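Local coordinates for CRISPR system Cmr subunit Cmr1-1 (Pyrococcus furiosus, PDB 4W8Z), which binds RNA and, with Cmr6, caps the elongated type III-B Cmr ribonucleoprotein complex, part of a CRISPR immune system that targets invading nucleic acids, at residues L22-T27 and V33-I38; W105-L110 and I316-V321; E229-G234 and A242-S247; R253-K258 and H308-S313. All blocks are in the same frame, centred on the assembly; numbering follows the deposited sequence.

Contact 1. Residues L22-T27 and V33-I38; sequences LLEVLT and VRSPSI
Leu23 meets Ser35 in a hydrogen bond between backbone and side chain. The amide N of Leu23 donates to Ser35 OG over 2.8 Å, and the bond is nearly straight at 165°. The hydroxyl reaches across because Ser35 holds OG opposite its own backbone N (chi1 -170°). The carbonyl O of His21 lies next to the same hydroxyl, in a weak hydrogen bond.

A second polar group gathers round Thr27. Its OG1 lies 3.0 Å from Val33 O and 3.1 Å from Glu24 O, within reach of both carbonyls. A water 3.2 Å from Thr27 OG1 also accepts a weak bond from Ser35 N, so it links the two segments.

The apolar part centres on Val33. Its CG1 comes 3.9 Å from Leu26 CB and 4.1 Å from Leu23 CB, fitting against the bases of both leucines. Glu24 runs extended alongside Ser35 and Ser37, and its OE2 lies 3.5 Å from Ser37 CB.

Both segments belong to the loop that joins strand 8-16 to helix 38-54. Ser37 is the N-cap of that helix, with OG bonded to Gly40 N. Leu22 packs on Phe127 of strand 126-133, while Leu23 and Leu26 rest on Ile117.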
loop_
_atom_site.group_PDB
_atom_site.type_symbol
_atom_site.label_atom_id
_atom_site.label_comp_id
_atom_site.label_asym_id
_atom_site.label_seq_id
_atom_site.Cartn_x
_atom_site.Cartn_y
_atom_site.Cartn_z
ATOM N N LEU A 22 -13.341 -2.491 4.764
ATOM C CA LEU A 22 -13.277 -3.839 4.216
ATOM C C LEU A 22 -14.567 -4.147 3.479
ATOM O O LEU A 22 -15.569 -4.527 4.085
ATOM C CB LEU A 22 -13.024 -4.855 5.328
ATOM C CG LEU A 22 -11.852 -4.474 6.239
ATOM C CD1 LEU A 22 -11.602 -5.521 7.309
ATOM C CD2 LEU A 22 -10.597 -4.233 5.410
ATOM N N LEU A 23 -14.538 -3.970 2.163
ATOM C CA LEU A 23 -15.753 -4.008 1.364
ATOM C C LEU A 23 -15.693 -5.018 0.225
ATOM O O LEU A 23 -16.143 -4.721 -0.883
ATOM C CB LEU A 23 -16.038 -2.619 0.794
ATOM C CG LEU A 23 -16.178 -1.485 1.807
ATOM C CD1 LEU A 23 -16.410 -0.156 1.102
ATOM C CD2 LEU A 23 -17.317 -1.793 2.770
ATOM N N GLU A 24 -15.154 -6.205 0.495
ATOM C CA GLU A 24 -15.046 -7.249 -0.525
ATOM C C GLU A 24 -16.413 -7.648 -1.080
ATOM O O GLU A 24 -16.524 -8.097 -2.221
ATOM C CB GLU A 24 -14.339 -8.479 0.039
ATOM C CG GLU A 24 -12.869 -8.260 0.321
ATOM C CD GLU A 24 -12.131 -9.550 0.630
ATOM O OE1 GLU A 24 -11.584 -10.160 -0.315
ATOM O OE2 GLU A 24 -12.093 -9.950 1.815
ATOM N N VAL A 25 -17.446 -7.478 -0.262
ATOM C CA VAL A 25 -18.816 -7.767 -0.662
ATOM C C VAL A 25 -19.238 -6.957 -1.887
ATOM O O VAL A 25 -19.870 -7.487 -2.800
ATOM C CB VAL A 25 -19.801 -7.492 0.500
ATOM C CG1 VAL A 25 -21.233 -7.513 0.006
ATOM C CG2 VAL A 25 -19.611 -8.512 1.613
ATOM N N LEU A 26 -18.869 -5.679 -1.912
ATOM C CA LEU A 26 -19.300 -4.775 -2.978
ATOM C C LEU A 26 -18.604 -4.993 -4.322
ATOM O O LEU A 26 -19.081 -4.515 -5.353
ATOM C CB LEU A 26 -19.085 -3.320 -2.554
ATOM C CG LEU A 26 -19.835 -2.803 -1.328
ATOM C CD1 LEU A 26 -19.743 -1.287 -1.270
ATOM C CD2 LEU A 26 -21.284 -3.261 -1.340
ATOM N N THR A 27 -17.480 -5.705 -4.311
ATOM C CA THR A 27 -16.631 -5.814 -5.495
ATOM C C THR A 27 -17.327 -6.507 -6.667
ATOM O O THR A 27 -16.975 -6.275 -7.823
ATOM C CB THR A 27 -15.310 -6.571 -5.183
ATOM O OG1 THR A 27 -14.791 -6.149 -3.915
ATOM C CG2 THR A 27 -14.266 -6.299 -6.259
ATOM N N VAL A 33 -14.723 -0.709 -6.629
ATOM C CA VAL A 33 -14.630 -0.969 -5.200
ATOM C C VAL A 33 -13.768 -2.203 -4.946
ATOM O O VAL A 33 -14.262 -3.255 -4.535
ATOM C CB VAL A 33 -16.027 -1.152 -4.569
ATOM C CG1 VAL A 33 -15.939 -1.125 -3.049
ATOM C CG2 VAL A 33 -16.958 -0.058 -5.049
ATOM N N ARG A 34 -12.475 -2.067 -5.223
ATOM C CA ARG A 34 -11.500 -3.086 -4.856
ATOM C C ARG A 34 -11.163 -2.967 -3.378
ATOM O O ARG A 34 -10.902 -1.877 -2.875
ATOM C CB ARG A 34 -10.223 -2.964 -5.689
ATOM C CG ARG A 34 -10.181 -3.850 -6.925
ATOM C CD ARG A 34 -8.743 -4.243 -7.267
ATOM N NE ARG A 34 -7.833 -3.096 -7.279
ATOM C CZ ARG A 34 -6.892 -2.869 -6.365
ATOM N NH1 ARG A 34 -6.722 -3.708 -5.351
ATOM N NH2 ARG A 34 -6.118 -1.796 -6.469
ATOM N N SER A 35 -11.164 -4.095 -2.683
ATOM C CA SER A 35 -10.896 -4.090 -1.254
ATOM C C SER A 35 -9.959 -5.228 -0.874
ATOM O O SER A 35 -10.415 -6.313 -0.513
ATOM C CB SER A 35 -12.204 -4.190 -0.468
ATOM O OG SER A 35 -11.994 -3.968 0.912
ATOM N N PRO A 36 -8.639 -4.988 -0.975
ATOM C CA PRO A 36 -7.635 -5.979 -0.576
ATOM C C PRO A 36 -7.812 -6.441 0.865
ATOM O O PRO A 36 -7.904 -5.614 1.777
ATOM C CB PRO A 36 -6.313 -5.221 -0.737
ATOM C CG PRO A 36 -6.598 -4.218 -1.803
ATOM C CD PRO A 36 -8.019 -3.796 -1.582
ATOM N N SER A 37 -7.874 -7.754 1.061
ATOM C CA SER A 37 -7.944 -8.327 2.397
ATOM C C SER A 37 -6.530 -8.461 2.936
ATOM O O SER A 37 -5.563 -8.254 2.204
ATOM C CB SER A 37 -8.641 -9.688 2.372
ATOM O OG SER A 37 -7.831 -10.659 1.728
ATOM N N ILE A 38 -6.404 -8.805 4.212
ATOM C CA ILE A 38 -5.090 -9.024 4.800
ATOM C C ILE A 38 -4.377 -10.189 4.114
ATOM O O ILE A 38 -3.201 -10.083 3.766
ATOM C CB ILE A 38 -5.195 -9.286 6.308
ATOM C CG1 ILE A 38 -5.775 -8.056 7.006
ATOM C CG2 ILE A 38 -3.836 -9.644 6.890
ATOM C CD1 ILE A 38 -5.745 -8.140 8.515
HETATM O O HOH W 1 -11.859 -7.363 -3.624
#

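Contact 2. Residues W105-L110 and I316-V321; sequences WFSINL and IVDWNV
Phe106 turns its ring to Val317 by placing CG opposite the backbone N (chi1 174°). Val317 answers with CG1 set between its own N and carbonyl carbon (chi1 74°). Both methyls then come close to CD1, CG1 reaching the ring obliquely. Phe106 CD1 lies 4.1 Å from Val317 CG1 and 4.2 Å from Val317 CG2. The two side chains cross at about a right angle.

Ser107 OG lies 3.1 Å from Asp318 OD1, but the angle is too poor for a hydrogen bond. Water makes the link instead. One molecule donates to Asp318 OD2 over 3.0 Å and is also hydrogen-bonded to Ser107 OG at 3.1 Å. Arg158 adds a second link, since its NH2 forms a salt bridge with Asp318 OD1 and a hydrogen bond with Ser107 OG.

The contact thus joins the start of helix 106-113 to the loop before helix 327-330. A water and an arginine bridge its polar half. The positive charge of Arg158 probably stabilises the carboxylate of Asp318 in its charged form.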
loop_
_atom_site.group_PDB
_atom_site.type_symbol
_atom_site.label_atom_id
_atom_site.label_comp_id
_atom_site.label_asym_id
_atom_site.label_seq_id
_atom_site.Cartn_x
_atom_site.Cartn_y
_atom_site.Cartn_z
ATOM N N TRP A 105 -10.833 10.778 -0.418
ATOM C CA TRP A 105 -11.807 9.741 -0.075
ATOM C C TRP A 105 -13.187 10.029 -0.651
ATOM O O TRP A 105 -14.192 9.555 -0.119
ATOM C CB TRP A 105 -11.920 9.580 1.440
ATOM C CG TRP A 105 -10.663 9.101 2.094
ATOM C CD1 TRP A 105 -9.496 8.759 1.477
ATOM C CD2 TRP A 105 -10.444 8.912 3.497
ATOM N NE1 TRP A 105 -8.567 8.371 2.407
ATOM C CE2 TRP A 105 -9.123 8.459 3.655
ATOM C CE3 TRP A 105 -11.236 9.088 4.633
ATOM C CZ2 TRP A 105 -8.576 8.172 4.906
ATOM C CZ3 TRP A 105 -10.688 8.806 5.875
ATOM C CH2 TRP A 105 -9.374 8.352 6.000
ATOM N N PHE A 106 -13.223 10.809 -1.729
ATOM C CA PHE A 106 -14.461 11.143 -2.426
ATOM C C PHE A 106 -15.376 9.936 -2.622
ATOM O O PHE A 106 -16.562 9.993 -2.304
ATOM C CB PHE A 106 -14.133 11.775 -3.783
ATOM C CG PHE A 106 -15.334 12.031 -4.646
ATOM C CD1 PHE A 106 -15.788 11.068 -5.533
ATOM C CD2 PHE A 106 -16.001 13.244 -4.587
ATOM C CE1 PHE A 106 -16.894 11.301 -6.330
ATOM C CE2 PHE A 106 -17.107 13.485 -5.384
ATOM C CZ PHE A 106 -17.552 12.511 -6.256
ATOM N N SER A 107 -14.815 8.850 -3.143
ATOM C CA SER A 107 -15.582 7.648 -3.461
ATOM C C SER A 107 -16.277 7.054 -2.238
ATOM O O SER A 107 -17.371 6.508 -2.345
ATOM C CB SER A 107 -14.674 6.594 -4.107
ATOM O OG SER A 107 -14.426 6.887 -5.473
ATOM N N ILE A 108 -15.640 7.162 -1.078
ATOM C CA ILE A 108 -16.209 6.640 0.156
ATOM C C ILE A 108 -17.387 7.513 0.565
ATOM O O ILE A 108 -18.439 7.018 0.975
ATOM C CB ILE A 108 -15.159 6.594 1.286
ATOM C CG1 ILE A 108 -13.960 5.742 0.862
ATOM C CG2 ILE A 108 -15.775 6.056 2.568
ATOM C CD1 ILE A 108 -12.810 5.795 1.834
ATOM N N ASN A 109 -17.199 8.819 0.424
ATOM C CA ASN A 109 -18.232 9.797 0.726
ATOM C C ASN A 109 -19.479 9.589 -0.132
ATOM O O ASN A 109 -20.604 9.789 0.328
ATOM C CB ASN A 109 -17.675 11.208 0.528
ATOM C CG ASN A 109 -18.569 12.280 1.111
ATOM O OD1 ASN A 109 -19.499 11.988 1.861
ATOM N ND2 ASN A 109 -18.283 13.532 0.777
ATOM N N LEU A 110 -19.272 9.170 -1.377
ATOM C CA LEU A 110 -20.372 8.961 -2.309
ATOM C C LEU A 110 -21.151 7.695 -1.969
ATOM O O LEU A 110 -22.381 7.688 -2.005
ATOM C CB LEU A 110 -19.853 8.894 -3.746
ATOM C CG LEU A 110 -20.921 8.702 -4.827
ATOM C CD1 LEU A 110 -22.005 9.755 -4.699
ATOM C CD2 LEU A 110 -20.300 8.739 -6.207
ATOM N N ILE A 316 -12.346 11.030 -13.879
ATOM C CA ILE A 316 -10.960 11.425 -13.639
ATOM C C ILE A 316 -10.625 11.449 -12.143
ATOM O O ILE A 316 -9.457 11.360 -11.754
ATOM C CB ILE A 316 -10.661 12.808 -14.266
ATOM C CG1 ILE A 316 -9.156 13.106 -14.235
ATOM C CG2 ILE A 316 -11.468 13.894 -13.580
ATOM C CD1 ILE A 316 -8.677 13.980 -15.374
ATOM N N VAL A 317 -11.654 11.538 -11.306
ATOM C CA VAL A 317 -11.458 11.495 -9.863
ATOM C C VAL A 317 -11.021 10.097 -9.420
ATOM O O VAL A 317 -10.433 9.930 -8.353
ATOM C CB VAL A 317 -12.744 11.915 -9.105
ATOM C CG1 VAL A 317 -13.798 10.820 -9.164
ATOM C CG2 VAL A 317 -12.418 12.271 -7.664
ATOM N N ASP A 318 -11.296 9.097 -10.256
ATOM C CA ASP A 318 -10.964 7.713 -9.931
ATOM C C ASP A 318 -9.639 7.283 -10.552
ATOM O O ASP A 318 -9.158 6.177 -10.298
ATOM C CB ASP A 318 -12.078 6.770 -10.389
ATOM C CG ASP A 318 -13.339 6.891 -9.544
ATOM O OD1 ASP A 318 -13.229 7.174 -8.328
ATOM O OD2 ASP A 318 -14.445 6.693 -10.098
ATOM N N TRP A 319 -9.055 8.152 -11.372
ATOM C CA TRP A 319 -7.775 7.852 -12.005
ATOM C C TRP A 319 -6.689 7.660 -10.950
ATOM O O TRP A 319 -6.652 8.381 -9.954
ATOM C CB TRP A 319 -7.385 8.964 -12.983
ATOM C CG TRP A 319 -8.200 8.972 -14.250
ATOM C CD1 TRP A 319 -9.368 8.295 -14.482
ATOM C CD2 TRP A 319 -7.906 9.683 -15.460
ATOM N NE1 TRP A 319 -9.820 8.549 -15.754
ATOM C CE2 TRP A 319 -8.938 9.395 -16.377
ATOM C CE3 TRP A 319 -6.873 10.541 -15.856
ATOM C CZ2 TRP A 319 -8.960 9.926 -17.667
ATOM C CZ3 TRP A 319 -6.894 11.060 -17.138
ATOM C CH2 TRP A 319 -7.933 10.756 -18.025
ATOM N N ASN A 320 -5.819 6.677 -11.159
ATOM C CA ASN A 320 -4.692 6.439 -10.260
ATOM C C ASN A 320 -3.839 7.679 -10.031
ATOM O O ASN A 320 -3.655 8.497 -10.937
ATOM C CB ASN A 320 -3.798 5.325 -10.802
ATOM C CG ASN A 320 -4.444 3.965 -10.721
ATOM O OD1 ASN A 320 -5.393 3.762 -9.967
ATOM N ND2 ASN A 320 -3.921 3.016 -11.486
ATOM N N VAL A 321 -3.308 7.809 -8.819
ATOM C CA VAL A 321 -2.350 8.864 -8.515
ATOM C C VAL A 321 -0.947 8.408 -8.919
ATOM O O VAL A 321 -0.495 7.342 -8.507
ATOM C CB VAL A 321 -2.377 9.236 -7.023
ATOM C CG1 VAL A 321 -1.301 10.256 -6.707
ATOM C CG2 VAL A 321 -3.752 9.769 -6.640
HETATM O O HOH W 2 -16.374 7.075 -7.866
#

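Contact 3. Residues E229-G234 and A242-S247; sequences EVFGPG and AQFNNS
Phe231 sets the edge of its ring against one face of Phe244. This is an offset edge-to-face pair, with centroids 5.2 Å apart and ring planes at 70°. Phe231 CZ stands 3.8 Å above the plane of Phe244, displaced toward the rim. The closest atoms are Phe231 CE2 and Phe244 CZ, 3.4 Å apart. The ring of Phe244 also stacks with Phe286 of strand 284-291.

Phe231 turns CG to lie between its backbone N and carbonyl carbon (chi1 69°), which carries the ring across to the helix. There it also meets Gln243, whose CB is 4.3 Å from Phe231 CE1. That approach is oblique to the ring and comes from the base of the glutamine. The amide end of Gln243 is occupied by Arg332, which bonds to OE1.

The two segments meet through apolar atoms, with no hydrogen bond between them. Ile299 of strand 294-302 and Ile329 of helix 327-330 touch both phenylalanines and extend the buried cluster. Strand 226-231 leads into helix 237-264 through a short loop, and the helix packs back on the strand it follows. Such a helix lying against an antiparallel sheet is consistent with the ferredoxin-like fold of RAMP proteins.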
loop_
_atom_site.group_PDB
_atom_site.type_symbol
_atom_site.label_atom_id
_atom_site.label_comp_id
_atom_site.label_asym_id
_atom_site.label_seq_id
_atom_site.Cartn_x
_atom_site.Cartn_y
_atom_site.Cartn_z
ATOM N N GLU A 229 9.212 7.282 0.730
ATOM C CA GLU A 229 9.456 8.585 1.338
ATOM C C GLU A 229 8.484 8.846 2.477
ATOM O O GLU A 229 7.378 8.305 2.497
ATOM C CB GLU A 229 9.328 9.696 0.297
ATOM C CG GLU A 229 10.308 9.598 -0.849
ATOM C CD GLU A 229 9.898 10.446 -2.039
ATOM O OE1 GLU A 229 10.783 10.807 -2.841
ATOM O OE2 GLU A 229 8.691 10.741 -2.180
ATOM N N VAL A 230 8.896 9.680 3.424
ATOM C CA VAL A 230 8.020 10.095 4.513
ATOM C C VAL A 230 8.083 11.610 4.715
ATOM O O VAL A 230 9.026 12.270 4.277
ATOM C CB VAL A 230 8.379 9.406 5.849
ATOM C CG1 VAL A 230 8.321 7.890 5.719
ATOM C CG2 VAL A 230 9.752 9.859 6.324
ATOM N N PHE A 231 7.069 12.156 5.375
ATOM C CA PHE A 231 7.097 13.555 5.784
ATOM C C PHE A 231 6.406 13.705 7.133
ATOM O O PHE A 231 5.498 12.943 7.463
ATOM C CB PHE A 231 6.447 14.463 4.727
ATOM C CG PHE A 231 4.953 14.291 4.582
ATOM C CD1 PHE A 231 4.073 14.934 5.442
ATOM C CD2 PHE A 231 4.428 13.525 3.556
ATOM C CE1 PHE A 231 2.704 14.789 5.303
ATOM C CE2 PHE A 231 3.055 13.379 3.409
ATOM C CZ PHE A 231 2.194 14.011 4.287
ATOM N N GLY A 232 6.842 14.690 7.907
ATOM C CA GLY A 232 6.278 14.926 9.219
ATOM C C GLY A 232 7.339 15.081 10.290
ATOM O O GLY A 232 8.488 15.402 9.993
ATOM N N PRO A 233 6.967 14.829 11.551
ATOM C CA PRO A 233 5.657 14.333 11.990
ATOM C C PRO A 233 4.573 15.407 11.998
ATOM O O PRO A 233 4.890 16.593 11.948
ATOM C CB PRO A 233 5.935 13.855 13.416
ATOM C CG PRO A 233 7.018 14.763 13.887
ATOM C CD PRO A 233 7.886 15.020 12.688
ATOM N N GLY A 234 3.313 14.991 12.052
ATOM C CA GLY A 234 2.213 15.927 12.185
ATOM C C GLY A 234 1.682 15.944 13.607
ATOM O O GLY A 234 2.102 15.140 14.444
ATOM N N ALA A 242 -5.011 15.349 5.969
ATOM C CA ALA A 242 -5.464 16.623 5.423
ATOM C C ALA A 242 -4.431 17.220 4.473
ATOM O O ALA A 242 -4.790 17.881 3.500
ATOM C CB ALA A 242 -5.780 17.603 6.545
ATOM N N GLN A 243 -3.154 16.988 4.756
ATOM C CA GLN A 243 -2.090 17.455 3.871
ATOM C C GLN A 243 -2.175 16.759 2.517
ATOM O O GLN A 243 -2.047 17.398 1.471
ATOM C CB GLN A 243 -0.714 17.227 4.502
ATOM C CG GLN A 243 -0.251 18.362 5.404
ATOM C CD GLN A 243 0.050 19.636 4.628
ATOM O OE1 GLN A 243 0.285 19.600 3.416
ATOM N NE2 GLN A 243 0.041 20.771 5.324
ATOM N N PHE A 244 -2.394 15.447 2.549
ATOM C CA PHE A 244 -2.597 14.664 1.339
ATOM C C PHE A 244 -3.782 15.196 0.535
ATOM O O PHE A 244 -3.763 15.206 -0.694
ATOM C CB PHE A 244 -2.824 13.192 1.689
ATOM C CG PHE A 244 -1.558 12.423 1.961
ATOM C CD1 PHE A 244 -0.502 12.459 1.067
ATOM C CD2 PHE A 244 -1.428 11.660 3.112
ATOM C CE1 PHE A 244 0.659 11.746 1.312
ATOM C CE2 PHE A 244 -0.269 10.949 3.366
ATOM C CZ PHE A 244 0.774 10.990 2.464
ATOM N N ASN A 245 -4.812 15.645 1.242
ATOM C CA ASN A 245 -6.038 16.072 0.592
ATOM C C ASN A 245 -5.879 17.417 -0.106
ATOM O O ASN A 245 -6.386 17.611 -1.210
ATOM C CB ASN A 245 -7.175 16.130 1.607
ATOM C CG ASN A 245 -8.525 16.319 0.953
ATOM O OD1 ASN A 245 -9.022 15.432 0.264
ATOM N ND2 ASN A 245 -9.132 17.475 1.173
ATOM N N ASN A 246 -5.180 18.345 0.538
ATOM C CA ASN A 246 -4.910 19.638 -0.077
ATOM C C ASN A 246 -4.038 19.476 -1.312
ATOM O O ASN A 246 -4.311 20.062 -2.358
ATOM C CB ASN A 246 -4.241 20.589 0.914
ATOM C CG ASN A 246 -5.192 21.064 1.999
ATOM O OD1 ASN A 246 -6.414 20.943 1.871
ATOM N ND2 ASN A 246 -4.634 21.616 3.073
ATOM N N SER A 247 -2.996 18.661 -1.185
ATOM C CA SER A 247 -2.098 18.375 -2.295
ATOM C C SER A 247 -2.840 17.726 -3.455
ATOM O O SER A 247 -2.660 18.109 -4.613
ATOM C CB SER A 247 -0.955 17.469 -1.842
ATOM O OG SER A 247 -0.148 18.111 -0.873
#

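Contact 4. Residues R253-K258 and H308-S313; sequences RRRIKK and HPEVRS
Arg255 and Glu310 reach toward each other from opposite directions and form a side-on salt bridge. It ties helix 237-264 to the loop that follows strand 294-302, within the C-terminal, Cmr1-like part of the protein. Both side chains start with CG anti to the backbone N. Glu310 stays extended to its carboxylate, while Arg255 bends at chi3 (-131°), and its NE and NH2 both meet the same oxygen.

Arg255 NE and Arg255 NH2 each lie 3.2 Å from Glu310 OE1. That oxygen sits at the guanidinium edge, almost in its plane. The two groups are not coplanar, however, for guanidinium and carboxylate planes differ by 60°. Glu310 OE1 is met on its anti side, with the nitrogens 18° out of the carboxylate plane.

Arg255 is also held beyond the pair, because NH2 donates to the carbonyl O of Asn320. The side chain of Trp319 touches it as well. These contacts probably help to fix the rotation of the guanidinium.

The other carboxylate oxygen has its own partner, Glu310 OE2 being hydrogen-bonded to Tyr259 OH. Lys258 adds a nearby positive charge beyond salt-bridge range, with NZ 4.3 Å from Glu310 OE2.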
loop_
_atom_site.group_PDB
_atom_site.type_symbol
_atom_site.label_atom_id
_atom_site.label_comp_id
_atom_site.label_asym_id
_atom_site.label_seq_id
_atom_site.Cartn_x
_atom_site.Cartn_y
_atom_site.Cartn_z
ATOM N N ARG A 253 -6.855 19.304 -9.816
ATOM C CA ARG A 253 -7.303 20.512 -10.506
ATOM C C ARG A 253 -6.535 20.719 -11.810
ATOM O O ARG A 253 -7.129 20.957 -12.861
ATOM C CB ARG A 253 -7.151 21.737 -9.605
ATOM C CG ARG A 253 -7.861 22.970 -10.135
ATOM C CD ARG A 253 -7.540 24.212 -9.319
ATOM N NE ARG A 253 -6.128 24.575 -9.393
ATOM C CZ ARG A 253 -5.568 25.184 -10.434
ATOM N NH1 ARG A 253 -6.300 25.488 -11.497
ATOM N NH2 ARG A 253 -4.274 25.483 -10.416
ATOM N N ARG A 254 -5.212 20.611 -11.738
ATOM C CA ARG A 254 -4.367 20.764 -12.917
ATOM C C ARG A 254 -4.523 19.580 -13.869
ATOM O O ARG A 254 -4.387 19.721 -15.085
ATOM C CB ARG A 254 -2.903 20.920 -12.508
ATOM C CG ARG A 254 -2.644 22.121 -11.637
ATOM C CD ARG A 254 -1.163 22.337 -11.437
ATOM N NE ARG A 254 -0.906 23.372 -10.443
ATOM C CZ ARG A 254 0.305 23.750 -10.051
ATOM N NH1 ARG A 254 1.384 23.180 -10.572
ATOM N NH2 ARG A 254 0.435 24.701 -9.136
ATOM N N ARG A 255 -4.803 18.415 -13.301
ATOM C CA ARG A 255 -4.990 17.201 -14.079
ATOM C C ARG A 255 -6.189 17.335 -15.010
ATOM O O ARG A 255 -6.103 17.022 -16.197
ATOM C CB ARG A 255 -5.168 16.005 -13.146
ATOM C CG ARG A 255 -5.132 14.669 -13.834
ATOM C CD ARG A 255 -5.261 13.554 -12.821
ATOM N NE ARG A 255 -4.241 12.535 -13.024
ATOM C CZ ARG A 255 -4.107 11.459 -12.263
ATOM N NH1 ARG A 255 -4.936 11.263 -11.245
ATOM N NH2 ARG A 255 -3.148 10.582 -12.521
ATOM N N ILE A 256 -7.302 17.811 -14.456
ATOM C CA ILE A 256 -8.522 18.057 -15.220
ATOM C C ILE A 256 -8.266 19.014 -16.385
ATOM O O ILE A 256 -8.635 18.731 -17.523
ATOM C CB ILE A 256 -9.637 18.631 -14.319
ATOM C CG1 ILE A 256 -10.040 17.607 -13.256
ATOM C CG2 ILE A 256 -10.843 19.026 -15.145
ATOM C CD1 ILE A 256 -10.896 18.182 -12.154
ATOM N N LYS A 257 -7.625 20.143 -16.097
ATOM C CA LYS A 257 -7.316 21.122 -17.128
ATOM C C LYS A 257 -6.400 20.528 -18.196
ATOM O O LYS A 257 -6.579 20.775 -19.389
ATOM C CB LYS A 257 -6.672 22.369 -16.515
ATOM C CG LYS A 257 -7.639 23.290 -15.788
ATOM C CD LYS A 257 -7.447 24.727 -16.244
ATOM C CE LYS A 257 -6.213 25.361 -15.623
ATOM N NZ LYS A 257 -6.557 26.109 -14.377
ATOM N N LYS A 258 -5.430 19.733 -17.756
ATOM C CA LYS A 258 -4.442 19.154 -18.658
ATOM C C LYS A 258 -5.083 18.210 -19.667
ATOM O O LYS A 258 -4.783 18.260 -20.860
ATOM C CB LYS A 258 -3.360 18.415 -17.865
ATOM C CG LYS A 258 -2.258 17.820 -18.724
ATOM C CD LYS A 258 -1.040 17.450 -17.899
ATOM C CE LYS A 258 -1.033 15.988 -17.506
ATOM N NZ LYS A 258 0.260 15.613 -16.856
ATOM N N HIS A 308 1.638 1.667 -17.517
ATOM C CA HIS A 308 0.335 1.865 -16.894
ATOM C C HIS A 308 -0.232 3.206 -17.334
ATOM O O HIS A 308 0.335 4.253 -17.019
ATOM C CB HIS A 308 0.432 1.811 -15.367
ATOM C CG HIS A 308 1.297 0.703 -14.856
ATOM N ND1 HIS A 308 0.790 -0.511 -14.443
ATOM C CD2 HIS A 308 2.639 0.627 -14.690
ATOM C CE1 HIS A 308 1.783 -1.287 -14.046
ATOM N NE2 HIS A 308 2.915 -0.621 -14.187
ATOM N N PRO A 309 -1.355 3.178 -18.064
ATOM C CA PRO A 309 -1.938 4.416 -18.590
ATOM C C PRO A 309 -2.356 5.382 -17.482
ATOM O O PRO A 309 -2.794 4.949 -16.415
ATOM C CB PRO A 309 -3.158 3.921 -19.375
ATOM C CG PRO A 309 -3.501 2.606 -18.752
ATOM C CD PRO A 309 -2.187 2.000 -18.368
ATOM N N GLU A 310 -2.194 6.680 -17.728
ATOM C CA GLU A 310 -2.743 7.684 -16.831
ATOM C C GLU A 310 -4.206 7.870 -17.200
ATOM O O GLU A 310 -4.974 8.468 -16.459
ATOM C CB GLU A 310 -1.981 9.011 -16.924
ATOM C CG GLU A 310 -2.411 10.046 -15.881
ATOM C CD GLU A 310 -1.536 11.284 -15.874
ATOM O OE1 GLU A 310 -1.671 12.107 -14.941
ATOM O OE2 GLU A 310 -0.721 11.440 -16.807
ATOM N N VAL A 311 -4.586 7.319 -18.346
ATOM C CA VAL A 311 -5.929 7.484 -18.877
ATOM C C VAL A 311 -6.789 6.232 -18.698
ATOM O O VAL A 311 -6.411 5.135 -19.118
ATOM C CB VAL A 311 -5.869 7.854 -20.364
ATOM C CG1 VAL A 311 -5.678 9.349 -20.523
ATOM C CG2 VAL A 311 -4.733 7.099 -21.035
ATOM N N ARG A 312 -7.952 6.407 -18.079
ATOM C CA ARG A 312 -8.866 5.297 -17.833
ATOM C C ARG A 312 -10.300 5.683 -18.205
ATOM O O ARG A 312 -10.671 6.854 -18.129
ATOM C CB ARG A 312 -8.780 4.863 -16.370
ATOM C CG ARG A 312 -8.975 3.377 -16.151
ATOM C CD ARG A 312 -8.172 2.565 -17.150
ATOM N NE ARG A 312 -8.380 1.130 -16.983
ATOM C CZ ARG A 312 -9.509 0.497 -17.287
ATOM N NH1 ARG A 312 -10.549 1.170 -17.766
ATOM N NH2 ARG A 312 -9.602 -0.815 -17.106
ATOM N N SER A 313 -11.107 4.705 -18.613
ATOM C CA SER A 313 -12.482 4.992 -19.019
ATOM C C SER A 313 -13.409 5.015 -17.807
ATOM O O SER A 313 -14.359 4.237 -17.707
ATOM C CB SER A 313 -12.975 3.977 -20.048
ATOM O OG SER A 313 -13.093 2.694 -19.471
#

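Contact 2 and contact 4 are directly joined through Asn320 and Arg255, whose O and NH2 lie 2.7 Å apart, and Trp319 packs against the 308-313 loop. Their centres are 13 Å apart, and contact 4 is nested in the long chain loop that contact 2 closes. Contact 3 is nested there too. It shares helix 237-264 with contact 4, although their centres lie 22 Å apart. Contact 1 touches none of the others. Its nearest atoms are about 6 Å from contact 2, which bridges the N- and C-terminal RAMP-family regions. The structure is the apo form, without bound RNA.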